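PDB 4FQE: oligogalacturonate-specific porin KdgM from Dickeya dadantii, which forms a monomeric outer-membrane channel specific for oligogalacturonides and is required for the full virulence of this bacterium. Local coordinates for residues 1-7 with 19-25; 30-36 with 61-67. One frame throughout, in Å; residues are numbered along the deposited sequence.

Contact 1 (1-7 with 19-25). With C8E ((hydroxyethyloxy)tri(ethyloxy)octane), chain G.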
ATOM      1  N   VAL A   1      -2.473  15.980  -3.287  1.00 23.85           N
ATOM      2  CA  VAL A   1      -2.477  15.508  -1.899  1.00 23.16           C
ATOM      3  C   VAL A   1      -3.733  14.688  -1.632  1.00 22.76           C
ATOM      4  O   VAL A   1      -4.817  15.096  -1.992  1.00 23.01           O
ATOM      5  CB  VAL A   1      -2.445  16.691  -0.894  1.00 23.87           C
ATOM      6  CG1 VAL A   1      -2.460  16.164   0.527  1.00 23.49           C
ATOM      7  CG2 VAL A   1      -1.206  17.552  -1.106  1.00 24.50           C
ATOM      8  N   SER A   2      -3.558  13.529  -1.023  1.00 22.21           N
ATOM      9  CA  SER A   2      -4.647  12.746  -0.542  1.00 22.10           C
ATOM     10  C   SER A   2      -4.474  12.387   0.948  1.00 21.84           C
ATOM     11  O   SER A   2      -3.365  12.374   1.496  1.00 21.10           O
ATOM     12  CB  SER A   2      -4.889  11.546  -1.470  1.00 22.21           C
ATOM     13  OG  SER A   2      -3.869  10.596  -1.355  1.00 22.70           O
ATOM     14  N   ILE A   3      -5.607  12.193   1.615  1.00 21.82           N
ATOM     15  CA  ILE A   3      -5.653  11.747   2.996  1.00 22.03           C
ATOM     16  C   ILE A   3      -6.534  10.484   2.998  1.00 21.35           C
ATOM     17  O   ILE A   3      -7.646  10.479   2.456  1.00 20.83           O
ATOM     18  CB  ILE A   3      -6.254  12.837   3.899  1.00 23.23           C
ATOM     19  CG1 ILE A   3      -5.365  14.081   3.899  1.00 23.91           C
ATOM     20  CG2 ILE A   3      -6.450  12.337   5.337  1.00 23.96           C
ATOM     21  CD1 ILE A   3      -6.034  15.313   4.494  1.00 25.34           C
ATOM     22  N   ASP A   4      -6.014   9.423   3.585  1.00 20.87           N
ATOM     23  CA  ASP A   4      -6.607   8.117   3.497  1.00 21.04           C
ATOM     24  C   ASP A   4      -6.795   7.640   4.926  1.00 21.06           C
ATOM     25  O   ASP A   4      -5.833   7.425   5.650  1.00 20.92           O
ATOM     26  CB  ASP A   4      -5.695   7.178   2.682  1.00 21.11           C
ATOM     27  CG  ASP A   4      -6.314   5.805   2.437  1.00 21.16           C
ATOM     28  OD1 ASP A   4      -6.713   5.115   3.381  1.00 20.69           O
ATOM     29  OD2 ASP A   4      -6.283   5.378   1.268  1.00 22.31           O
ATOM     30  N   TYR A   5      -8.051   7.458   5.305  1.00 21.02           N
ATOM     31  CA  TYR A   5      -8.388   6.811   6.544  1.00 21.57           C
ATOM     32  C   TYR A   5      -8.832   5.369   6.319  1.00 20.90           C
ATOM     33  O   TYR A   5      -9.570   5.083   5.380  1.00 20.50           O
ATOM     34  CB  TYR A   5      -9.553   7.536   7.233  1.00 23.03           C
ATOM     35  CG  TYR A   5     -10.113   6.687   8.363  1.00 23.80           C
ATOM     36  CD1 TYR A   5      -9.398   6.531   9.555  1.00 24.80           C
ATOM     37  CD2 TYR A   5     -11.298   5.982   8.213  1.00 24.61           C
ATOM     38  CE1 TYR A   5      -9.897   5.732  10.577  1.00 25.13           C
ATOM     39  CE2 TYR A   5     -11.803   5.174   9.226  1.00 24.98           C
ATOM     40  CZ  TYR A   5     -11.088   5.058  10.403  1.00 25.52           C
ATOM     41  OH  TYR A   5     -11.596   4.264  11.401  1.00 26.34           O
ATOM     42  N   ARG A   6      -8.375   4.466   7.178  1.00 20.70           N
ATOM     43  CA  ARG A   6      -8.674   3.042   7.020  1.00 20.62           C
ATOM     44  C   ARG A   6      -8.854   2.391   8.395  1.00 20.87           C
ATOM     45  O   ARG A   6      -8.088   2.665   9.322  1.00 21.17           O
ATOM     46  CB  ARG A   6      -7.556   2.324   6.225  1.00 20.41           C
ATOM     47  CG  ARG A   6      -7.894   0.898   5.828  1.00 20.56           C
ATOM     48  CD  ARG A   6      -6.788   0.242   4.995  1.00 20.69           C
ATOM     49  NE  ARG A   6      -5.653  -0.135   5.842  1.00 21.51           N
ATOM     50  CZ  ARG A   6      -4.460  -0.528   5.404  1.00 21.88           C
ATOM     51  NH1 ARG A   6      -4.199  -0.610   4.107  1.00 21.53           N
ATOM     52  NH2 ARG A   6      -3.516  -0.850   6.300  1.00 22.35           N
ATOM     53  N   HIS A   7      -9.862   1.538   8.507  1.00 20.86           N
ATOM     54  CA  HIS A   7     -10.119   0.707   9.690  1.00 21.40           C
ATOM     55  C   HIS A   7      -9.965  -0.732   9.310  1.00 21.83           C
ATOM     56  O   HIS A   7     -10.459  -1.172   8.250  1.00 21.06           O
ATOM     57  CB  HIS A   7     -11.522   0.973  10.227  1.00 21.67           C
ATOM     58  CG  HIS A   7     -11.840   0.244  11.519  1.00 22.30           C
ATOM     59  ND1 HIS A   7     -11.487   0.721  12.719  1.00 22.84           N
ATOM     60  CD2 HIS A   7     -12.505  -0.954  11.756  1.00 22.65           C
ATOM     61  CE1 HIS A   7     -11.881  -0.110  13.685  1.00 23.64           C
ATOM     62  NE2 HIS A   7     -12.523  -1.138  13.106  1.00 23.81           N
ATOM     63  N   ASP A  19      -6.470   1.278  13.224  1.00 26.23           N
ATOM     64  CA  ASP A  19      -6.822   2.434  12.421  1.00 25.25           C
ATOM     65  C   ASP A  19      -5.575   3.143  11.913  1.00 24.21           C
ATOM     66  O   ASP A  19      -4.489   3.070  12.526  1.00 24.21           O
ATOM     67  CB  ASP A  19      -7.667   3.421  13.225  1.00 26.17           C
ATOM     68  CG  ASP A  19      -9.040   2.875  13.569  1.00 27.03           C
ATOM     69  OD1 ASP A  19      -9.967   2.941  12.749  1.00 28.15           O
ATOM     70  OD2 ASP A  19      -9.221   2.379  14.691  1.00 29.04           O
ATOM     71  N   ARG A  20      -5.731   3.846  10.806  1.00 22.95           N
ATOM     72  CA  ARG A  20      -4.613   4.621  10.262  1.00 22.15           C
ATOM     73  C   ARG A  20      -5.060   5.892   9.565  1.00 21.84           C
ATOM     74  O   ARG A  20      -6.169   5.979   9.040  1.00 21.98           O
ATOM     75  CB  ARG A  20      -3.776   3.759   9.296  1.00 21.69           C
ATOM     76  CG  ARG A  20      -4.413   3.480   7.933  1.00 20.95           C
ATOM     77  CD  ARG A  20      -4.141   4.573   6.898  1.00 20.65           C
ATOM     78  NE  ARG A  20      -4.498   4.178   5.524  1.00 19.93           N
ATOM     79  CZ  ARG A  20      -3.826   3.330   4.757  1.00 19.87           C
ATOM     80  NH1 ARG A  20      -2.705   2.748   5.175  1.00 19.98           N
ATOM     81  NH2 ARG A  20      -4.295   3.050   3.541  1.00 19.64           N
ATOM     82  N   LEU A  21      -4.170   6.876   9.500  1.00 21.46           N
ATOM     83  CA  LEU A  21      -4.389   8.015   8.656  1.00 21.38           C
ATOM     84  C   LEU A  21      -3.109   8.258   7.867  1.00 20.75           C
ATOM     85  O   LEU A  21      -2.090   8.494   8.478  1.00 20.57           O
ATOM     86  CB  LEU A  21      -4.672   9.249   9.490  1.00 22.74           C
ATOM     87  CG  LEU A  21      -5.342  10.359   8.686  1.00 23.54           C
ATOM     88  CD1 LEU A  21      -6.799   9.926   8.575  1.00 24.29           C
ATOM     89  CD2 LEU A  21      -5.205  11.754   9.335  1.00 25.27           C
ATOM     90  N   LEU A  22      -3.221   8.240   6.548  1.00 20.09           N
ATOM     91  CA  LEU A  22      -2.069   8.270   5.613  1.00 20.16           C
ATOM     92  C   LEU A  22      -2.266   9.438   4.687  1.00 20.33           C
ATOM     93  O   LEU A  22      -3.260   9.503   3.958  1.00 20.38           O
ATOM     94  CB  LEU A  22      -1.971   6.962   4.819  1.00 19.94           C
ATOM     95  CG  LEU A  22      -1.086   6.906   3.547  1.00 19.82           C
ATOM     96  CD1 LEU A  22       0.381   7.119   3.886  1.00 20.08           C
ATOM     97  CD2 LEU A  22      -1.314   5.565   2.832  1.00 19.79           C
ATOM     98  N   ILE A  23      -1.312  10.372   4.732  1.00 20.71           N
ATOM     99  CA  ILE A  23      -1.340  11.544   3.907  1.00 21.14           C
ATOM    100  C   ILE A  23      -0.194  11.453   2.918  1.00 20.75           C
ATOM    101  O   ILE A  23       0.932  11.187   3.318  1.00 20.41           O
ATOM    102  CB  ILE A  23      -1.120  12.804   4.794  1.00 22.13           C
ATOM    103  CG1 ILE A  23      -2.055  12.785   6.003  1.00 23.00           C
ATOM    104  CG2 ILE A  23      -1.339  14.066   3.980  1.00 22.57           C
ATOM    105  CD1 ILE A  23      -1.560  13.773   7.083  1.00 24.32           C
ATOM    106  N   SER A  24      -0.462  11.707   1.647  1.00 20.67           N
ATOM    107  CA  SER A  24       0.597  11.558   0.653  1.00 20.80           C
ATOM    108  C   SER A  24       0.416  12.441  -0.546  1.00 21.07           C
ATOM    109  O   SER A  24      -0.668  12.993  -0.803  1.00 21.63           O
ATOM    110  CB  SER A  24       0.709  10.094   0.261  1.00 20.62           C
ATOM    111  OG  SER A  24      -0.513   9.526   0.056  1.00 21.19           O
ATOM    112  N   HIS A  25       1.502  12.634  -1.269  1.00 21.13           N
ATOM    113  CA  HIS A  25       1.438  13.385  -2.503  1.00 21.67           C
ATOM    114  C   HIS A  25       2.530  12.887  -3.433  1.00 21.69           C
ATOM    115  O   HIS A  25       3.624  12.533  -2.967  1.00 20.92           O
ATOM    116  CB  HIS A  25       1.532  14.868  -2.231  1.00 22.47           C
ATOM    117  CG  HIS A  25       1.493  15.721  -3.472  1.00 23.40           C
ATOM    118  ND1 HIS A  25       0.351  15.980  -4.132  1.00 23.79           N
ATOM    119  CD2 HIS A  25       2.515  16.338  -4.196  1.00 24.13           C
ATOM    120  CE1 HIS A  25       0.613  16.738  -5.218  1.00 24.70           C
ATOM    121  NE2 HIS A  25       1.937  16.976  -5.245  1.00 24.95           N
TER
HETATM  122  C1  C8E G 306      -8.822  11.784   7.663  1.00 55.80           C
HETATM  123  C2  C8E G 306     -10.178  11.280   7.224  1.00 57.57           C
HETATM  124  C3  C8E G 306     -10.231  10.934   5.734  1.00 56.63           C
HETATM  125  C4  C8E G 306      -9.950  12.141   4.845  1.00 57.26           C
HETATM  126  C5  C8E G 306     -11.007  13.241   4.959  1.00 59.59           C
HETATM  127  C6  C8E G 306     -10.456  14.563   5.500  1.00 59.31           C
HETATM  128  C7  C8E G 306     -10.393  15.630   4.413  1.00 59.74           C
HETATM  129  C8  C8E G 306     -10.392  17.045   4.998  1.00 59.05           C
HETATM  130  O9  C8E G 306     -10.912  17.999   4.072  1.00 59.68           O
HETATM  131  C10 C8E G 306     -12.339  17.949   4.047  1.00 59.24           C
HETATM  132  C11 C8E G 306     -12.977  18.952   3.119  1.00 58.64           C
HETATM  133  O12 C8E G 306     -14.232  18.426   2.661  1.00 61.87           O
HETATM  134  C13 C8E G 306     -15.184  18.051   3.690  1.00 58.10           C
HETATM  135  C14 C8E G 306     -16.195  19.153   3.956  1.00 58.16           C
HETATM  136  O15 C8E G 306     -17.034  18.741   5.058  1.00 58.33           O
HETATM  137  C16 C8E G 306     -16.456  18.918   6.351  1.00 55.17           C
HETATM  138  C17 C8E G 306     -16.447  17.668   7.192  1.00 57.36           C
HETATM  139  O18 C8E G 306     -15.469  17.838   8.223  1.00 58.56           O
HETATM  140  C19 C8E G 306     -14.742  16.667   8.558  1.00 57.59           C
HETATM  141  C20 C8E G 306     -13.288  16.834   8.160  1.00 59.72           C
HETATM  142  O21 C8E G 306     -12.473  16.101   9.083  1.00 62.22           O
HETATM  143  O   HOH W   1      -2.948   9.049   1.185  1.00 33.20           O
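The guanidinium of Arg20 is held between Arg6 and Leu22: the guanidinium of Arg6 lies flat over one face, centres 4.0 Å apart and planes 28° from parallel, while Leu22 CD2 covers the other face toward its rim. At its edge and in its plane sits Asp4 OD1, gripped side-on by Arg20 NE and NH2, each 3.2 Å away. Both nitrogens arrive from above the same face of the carboxylate, whose plane stands almost upright (83°) to the guanidinium. A bend at chi2 (86°) folds the Arg20 chain back across the strand pair to reach this acid. Arginine suits the place because a flat cation can stack on its like while its rim serves carboxylates, which probably offset the charge of the pair.

The other side of the sheet has a second shared acid. Asp19 OD1 accepts from His7 ND1 at 2.7 Å, in the imidazole plane; Tyr5 OH also reaches it, at 2.5 Å, shorter than usual and perhaps a feature of the model. Nearer the amino terminus on this side, Ile3 CG1 packs beside Ile23 CG2 at 4.0 Å, and the octyl tail of a detergent lies along Ile3 and Tyr5, as expected of a lipid-facing barrel wall. On the Arg20 side a water links Ser2 OG, Ser24 OG and Leu22 O, small hydroxyls leaving it room. Val1 N closes the end by donating to His25 ND1.

Backbone bonds pair Ser2 with Ser24, Asp4 with Leu22 and Arg6 with Arg20 in an antiparallel hairpin of the twelve-stranded porin barrel. Tyr189 of strand 186-195 bonds Asp4 OD1 and Glu36 pairs with Arg20 NH1, while strand 205-215 flanks 2-9, closing the barrel, and strand 31-40 flanks 18-26.

Contact 2 (30-36 with 61-67); sequences GFGLSSE and EVVASYV. With OCT (N-octane), chain B; C8E ((hydroxyethyloxy)tri(ethyloxy)octane), chain F; C8E ((hydroxyethyloxy)tri(ethyloxy)octane), chain H; OCT (N-octane), chain C.
Phe31 swings its ring trans to its own amide nitrogen (chi1 -176°), turning the ring edge to the face of Tyr66, whose chi1 of -108° is off the staggered positions and near eclipsed. The pair is T-shaped, centroids 5.3 Å apart and planes at 60°; Phe31 CB adds a CH-pi contact over the same Tyr66 ring. Broad aromatics suit this outer, detergent-covered surface. Beside them Leu33 CD2 meets Val62 CG2 at 4.0 Å, and Leu33 CD1 touches two bound octanes; small Ala64 lets a detergent tail come close.

The strands run antiparallel as neighbouring staves of the porin beta barrel, with Gly32-Ser65, Ser34-Val63 and Glu36-Glu61 as hydrogen-bonded pairs. Val67 N donates to Gly30 O at 2.9 Å; the positive phi of Gly30 would press a CB against the preceding carbonyl oxygen, so glycine suits the place.

On the other side, Ser34 OG lies 3.3 Å from Val63 CB and binds a water that donates to Glu61 O. Both glutamates reach out extended, and a second water donates to each OE1, probably easing their repulsion. Arg20 pairs with Glu36 OE2 and Arg92 with Glu61 OE2, while Arg26 donates to Ser65 OG.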
ATOM      1  N   GLY A  30       7.786  13.207 -10.268  1.00 25.05           N
ATOM      2  CA  GLY A  30       7.981  11.826  -9.855  1.00 23.79           C
ATOM      3  C   GLY A  30       8.301  11.656  -8.376  1.00 22.77           C
ATOM      4  O   GLY A  30       8.215  10.551  -7.858  1.00 21.82           O
ATOM      5  N   PHE A  31       8.675  12.738  -7.695  1.00 22.97           N
ATOM      6  CA  PHE A  31       9.023  12.643  -6.267  1.00 22.38           C
ATOM      7  C   PHE A  31       7.753  12.471  -5.450  1.00 21.78           C
ATOM      8  O   PHE A  31       6.740  13.118  -5.756  1.00 21.84           O
ATOM      9  CB  PHE A  31       9.750  13.888  -5.801  1.00 23.23           C
ATOM     10  CG  PHE A  31      10.232  13.807  -4.362  1.00 23.36           C
ATOM     11  CD1 PHE A  31       9.671  14.597  -3.375  1.00 23.59           C
ATOM     12  CD2 PHE A  31      11.256  12.932  -4.015  1.00 23.41           C
ATOM     13  CE1 PHE A  31      10.121  14.501  -2.054  1.00 23.79           C
ATOM     14  CE2 PHE A  31      11.722  12.851  -2.707  1.00 23.26           C
ATOM     15  CZ  PHE A  31      11.151  13.620  -1.733  1.00 23.32           C
ATOM     16  N   GLY A  32       7.796  11.581  -4.458  1.00 20.88           N
ATOM     17  CA  GLY A  32       6.618  11.351  -3.610  1.00 20.96           C
ATOM     18  C   GLY A  32       7.021  11.313  -2.166  1.00 20.87           C
ATOM     19  O   GLY A  32       8.162  10.949  -1.861  1.00 20.43           O
ATOM     20  N   LEU A  33       6.067  11.667  -1.302  1.00 21.13           N
ATOM     21  CA  LEU A  33       6.269  11.742   0.132  1.00 21.80           C
ATOM     22  C   LEU A  33       4.974  11.337   0.786  1.00 21.00           C
ATOM     23  O   LEU A  33       3.922  11.794   0.353  1.00 21.04           O
ATOM     24  CB  LEU A  33       6.533  13.193   0.541  1.00 23.58           C
ATOM     25  CG  LEU A  33       7.713  13.574   1.410  1.00 25.66           C
ATOM     26  CD1 LEU A  33       7.350  14.870   2.126  1.00 27.24           C
ATOM     27  CD2 LEU A  33       8.137  12.496   2.414  1.00 26.16           C
ATOM     28  N   SER A  34       5.044  10.536   1.835  1.00 20.20           N
ATOM     29  CA  SER A  34       3.854  10.225   2.618  1.00 19.86           C
ATOM     30  C   SER A  34       4.181  10.193   4.093  1.00 20.10           C
ATOM     31  O   SER A  34       5.334  10.003   4.464  1.00 19.45           O
ATOM     32  CB  SER A  34       3.250   8.892   2.166  1.00 19.34           C
ATOM     33  OG  SER A  34       4.058   7.787   2.505  1.00 19.28           O
ATOM     34  N   SER A  35       3.164  10.415   4.936  1.00 20.37           N
ATOM     35  CA  SER A  35       3.346  10.289   6.377  1.00 21.22           C
ATOM     36  C   SER A  35       2.088   9.559   6.894  1.00 21.49           C
ATOM     37  O   SER A  35       1.000   9.835   6.431  1.00 21.01           O
ATOM     38  CB  SER A  35       3.504  11.695   6.996  1.00 22.69           C
ATOM     39  OG  SER A  35       3.809  11.635   8.381  1.00 23.54           O
ATOM     40  N   GLU A  36       2.259   8.585   7.773  1.00 21.87           N
ATOM     41  CA  GLU A  36       1.132   7.788   8.237  1.00 22.34           C
ATOM     42  C   GLU A  36       1.202   7.692   9.752  1.00 23.06           C
ATOM     43  O   GLU A  36       2.279   7.474  10.299  1.00 23.41           O
ATOM     44  CB  GLU A  36       1.145   6.394   7.627  1.00 22.25           C
ATOM     45  CG  GLU A  36      -0.049   5.555   8.019  1.00 23.10           C
ATOM     46  CD  GLU A  36      -0.153   4.242   7.253  1.00 23.21           C
ATOM     47  OE1 GLU A  36       0.790   3.873   6.491  1.00 22.79           O
ATOM     48  OE2 GLU A  36      -1.203   3.550   7.431  1.00 23.16           O
ATOM     49  N   GLU A  61       4.763   6.232  10.143  1.00 26.35           N
ATOM     50  CA  GLU A  61       5.686   5.896   9.043  1.00 25.17           C
ATOM     51  C   GLU A  61       5.811   7.036   8.051  1.00 23.80           C
ATOM     52  O   GLU A  61       4.845   7.699   7.726  1.00 23.39           O
ATOM     53  CB  GLU A  61       5.268   4.607   8.350  1.00 25.51           C
ATOM     54  CG  GLU A  61       6.235   4.127   7.260  1.00 25.80           C
ATOM     55  CD  GLU A  61       5.835   2.792   6.670  1.00 26.87           C
ATOM     56  OE1 GLU A  61       4.656   2.628   6.331  1.00 27.06           O
ATOM     57  OE2 GLU A  61       6.694   1.880   6.550  1.00 28.38           O
ATOM     58  N   VAL A  62       7.035   7.275   7.581  1.00 22.99           N
ATOM     59  CA  VAL A  62       7.253   8.237   6.518  0.50 22.48           C
ATOM     60  C   VAL A  62       7.947   7.527   5.378  1.00 21.87           C
ATOM     61  O   VAL A  62       8.778   6.646   5.598  1.00 22.11           O
ATOM     62  CB  VAL A  62       8.085   9.462   6.975  0.50 23.05           C
ATOM     63  CG1 VAL A  62       9.444   9.024   7.503  0.50 23.26           C
ATOM     64  CG2 VAL A  62       8.235  10.449   5.820  0.50 22.79           C
ATOM     65  N   VAL A  63       7.579   7.897   4.157  1.00 21.35           N
ATOM     66  CA  VAL A  63       8.112   7.272   2.939  1.00 20.91           C
ATOM     67  C   VAL A  63       8.469   8.411   2.001  1.00 21.16           C
ATOM     68  O   VAL A  63       7.666   9.319   1.790  1.00 21.66           O
ATOM     69  CB  VAL A  63       7.071   6.361   2.222  1.00 20.49           C
ATOM     70  CG1 VAL A  63       7.667   5.627   0.994  1.00 20.26           C
ATOM     71  CG2 VAL A  63       6.446   5.357   3.191  1.00 20.54           C
ATOM     72  N   ALA A  64       9.659   8.343   1.436  1.00 21.16           N
ATOM     73  CA  ALA A  64      10.057   9.168   0.289  1.00 21.28           C
ATOM     74  C   ALA A  64      10.407   8.254  -0.884  1.00 20.96           C
ATOM     75  O   ALA A  64      10.954   7.184  -0.689  1.00 20.47           O
ATOM     76  CB  ALA A  64      11.251  10.051   0.658  1.00 21.94           C
ATOM     77  N   SER A  65      10.029   8.650  -2.099  1.00 21.51           N
ATOM     78  CA  SER A  65      10.288   7.860  -3.299  1.00 21.89           C
ATOM     79  C   SER A  65      10.359   8.725  -4.542  1.00 22.52           C
ATOM     80  O   SER A  65       9.925   9.872  -4.558  1.00 21.36           O
ATOM     81  CB  SER A  65       9.211   6.780  -3.526  1.00 21.99           C
ATOM     82  OG  SER A  65       7.903   7.355  -3.530  1.00 22.36           O
ATOM     83  N   TYR A  66      10.917   8.131  -5.602  1.00 23.51           N
ATOM     84  CA  TYR A  66      10.873   8.709  -6.951  1.00 24.55           C
ATOM     85  C   TYR A  66      10.254   7.648  -7.881  1.00 24.09           C
ATOM     86  O   TYR A  66      10.689   6.503  -7.873  1.00 23.48           O
ATOM     87  CB  TYR A  66      12.289   9.066  -7.444  1.00 27.07           C
ATOM     88  CG  TYR A  66      12.625  10.549  -7.504  1.00 29.65           C
ATOM     89  CD1 TYR A  66      13.523  11.131  -6.582  1.00 30.99           C
ATOM     90  CD2 TYR A  66      12.046  11.383  -8.464  1.00 31.07           C
ATOM     91  CE1 TYR A  66      13.833  12.490  -6.616  1.00 31.97           C
ATOM     92  CE2 TYR A  66      12.328  12.755  -8.488  1.00 32.56           C
ATOM     93  CZ  TYR A  66      13.239  13.299  -7.573  1.00 33.24           C
ATOM     94  OH  TYR A  66      13.544  14.643  -7.605  1.00 34.26           O
ATOM     95  N   VAL A  67       9.284   8.020  -8.711  1.00 23.80           N
ATOM     96  CA  VAL A  67       8.882   7.135  -9.785  1.00 23.94           C
ATOM     97  C   VAL A  67       9.577   7.603 -11.052  1.00 25.43           C
ATOM     98  O   VAL A  67       9.395   8.737 -11.478  1.00 26.05           O
ATOM     99  CB  VAL A  67       7.365   7.097 -10.037  1.00 23.52           C
ATOM    100  CG1 VAL A  67       7.083   6.151 -11.203  1.00 23.61           C
ATOM    101  CG2 VAL A  67       6.585   6.616  -8.803  1.00 22.44           C
TER
HETATM  102  C1  OCT B 301       7.056  14.500   7.032  1.00 60.97           C
HETATM  103  C2  OCT B 301       6.460  14.081   5.697  1.00 61.68           C
HETATM  104  C3  OCT B 301       5.074  14.703   5.495  1.00 61.40           C
HETATM  105  C4  OCT B 301       4.331  14.178   4.258  1.00 60.84           C
HETATM  106  C5  OCT B 301       3.158  15.072   3.859  1.00 58.44           C
HETATM  107  C6  OCT B 301       2.645  14.752   2.452  1.00 57.03           C
HETATM  108  C7  OCT B 301       2.290  16.018   1.686  1.00 56.36           C
HETATM  109  C8  OCT B 301       3.534  16.666   1.127  1.00 58.30           C
HETATM  110  C1  C8E F 305      13.880  12.218   1.806  1.00 59.68           C
HETATM  111  C2  C8E F 305      14.409  11.314   2.905  1.00 60.97           C
HETATM  112  C3  C8E F 305      13.356  10.800   3.904  1.00 63.34           C
HETATM  113  C4  C8E F 305      12.285  11.817   4.262  1.00 65.93           C
HETATM  114  C5  C8E F 305      11.864  11.748   5.728  1.00 68.70           C
HETATM  115  C6  C8E F 305      11.062  12.999   6.092  1.00 72.00           C
HETATM  116  C7  C8E F 305      10.631  13.042   7.567  1.00 74.75           C
HETATM  117  C8  C8E F 305      11.578  13.869   8.444  1.00 75.03           C
HETATM  118  O9  C8E F 305      10.939  14.271   9.659  1.00 77.25           O
HETATM  119  C10 C8E F 305      11.699  14.093  10.862  1.00 76.64           C
HETATM  120  C11 C8E F 305      11.134  14.998  11.954  1.00 77.68           C
HETATM  121  O12 C8E F 305      10.454  14.235  12.960  1.00 80.91           O
HETATM  122  C13 C8E F 305       9.138  14.715  13.281  1.00 79.00           C
HETATM  123  C14 C8E F 305       8.624  14.121  14.598  1.00 80.36           C
HETATM  124  O15 C8E F 305       9.200  12.825  14.854  1.00 81.05           O
HETATM  125  C16 C8E F 305       8.260  11.768  15.082  1.00 80.41           C
HETATM  126  C17 C8E F 305       8.868  10.424  14.674  1.00 78.00           C
HETATM  127  O18 C8E F 305       8.841  10.302  13.244  1.00 74.37           O
HETATM  128  C19 C8E F 305       8.246   9.107  12.725  1.00 72.47           C
HETATM  129  C20 C8E F 305       9.191   8.405  11.751  1.00 69.15           C
HETATM  130  O21 C8E F 305      10.538   8.864  11.917  1.00 70.53           O
HETATM  131  C1  C8E H 307      15.248  -2.686  -1.751  1.00 53.60           C
HETATM  132  C2  C8E H 307      16.687  -2.255  -1.875  1.00 55.77           C
HETATM  133  C3  C8E H 307      16.897  -1.629  -3.245  1.00 55.74           C
HETATM  134  C4  C8E H 307      16.042  -0.382  -3.427  1.00 56.31           C
HETATM  135  C5  C8E H 307      16.871   0.887  -3.462  1.00 58.51           C
HETATM  136  C6  C8E H 307      17.163   1.347  -2.042  1.00 60.66           C
HETATM  137  C7  C8E H 307      16.303   2.533  -1.633  1.00 63.39           C
HETATM  138  C8  C8E H 307      16.822   3.170  -0.345  1.00 66.74           C
HETATM  139  O9  C8E H 307      17.734   4.227  -0.653  1.00 72.38           O
HETATM  140  C10 C8E H 307      18.308   4.846   0.505  1.00 70.27           C
HETATM  141  C11 C8E H 307      18.464   6.347   0.255  1.00 71.30           C
HETATM  142  O12 C8E H 307      17.421   7.100   0.873  1.00 72.87           O
HETATM  143  C13 C8E H 307      17.180   8.385   0.288  1.00 73.26           C
HETATM  144  C14 C8E H 307      16.156   8.275  -0.845  1.00 74.48           C
HETATM  145  O15 C8E H 307      15.089   9.227  -0.723  1.00 75.93           O
HETATM  146  C16 C8E H 307      14.666   9.838  -1.956  1.00 73.99           C
HETATM  147  C17 C8E H 307      13.725   8.956  -2.769  1.00 69.22           C
HETATM  148  O18 C8E H 307      14.471   8.186  -3.722  1.00 67.31           O
HETATM  149  C19 C8E H 307      14.539   6.795  -3.418  1.00 67.19           C
HETATM  150  C20 C8E H 307      15.974   6.296  -3.504  1.00 69.25           C
HETATM  151  O21 C8E H 307      16.311   5.516  -2.352  1.00 72.65           O
HETATM  152  C1  OCT C 302       7.458  18.524   5.103  1.00 81.83           C
HETATM  153  C2  OCT C 302       6.986  19.700   4.277  1.00 81.89           C
HETATM  154  C3  OCT C 302       6.765  19.304   2.820  1.00 79.99           C
HETATM  155  C4  OCT C 302       8.020  18.638   2.260  1.00 79.97           C
HETATM  156  C5  OCT C 302       8.066  18.666   0.735  1.00 78.70           C
HETATM  157  C6  OCT C 302       9.505  18.550   0.238  1.00 80.40           C
HETATM  158  C7  OCT C 302       9.605  19.130  -1.158  1.00 78.99           C
HETATM  159  C8  OCT C 302       8.816  18.268  -2.116  1.00 74.97           C
HETATM  160  O   HOH W   2       3.819   6.904   5.118  1.00 32.88           O
HETATM  161  O   HOH W   3       2.940   4.631   5.270  1.00 33.28           O

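How the contacts relate
Contacts 1 and 2 lie in one barrel sheet, their centres about 13 Å apart, joined where strand 18-26 runs beside strand 31-40. The seam is made by Ile23 O and Ser35 N, 2.9 Å apart and probably hydrogen-bonded, by Ser24 against Ser34, and by the salt bridge from Arg20 NH1 to Glu36 OE2 at 2.8 Å. Contact 1 is a surface contact with two buried residues; in contact 2 half of the fourteen are buried. That salt bridge joins an inner face richer in arginine, in contact 1, to an acidic one in contact 2. Outward, contact 1 carries polar Tyr5, His7 and Asp19 beyond its aliphatic patch, whereas contact 2 is apolar apart from Ser35 and the Tyr66 hydroxyl.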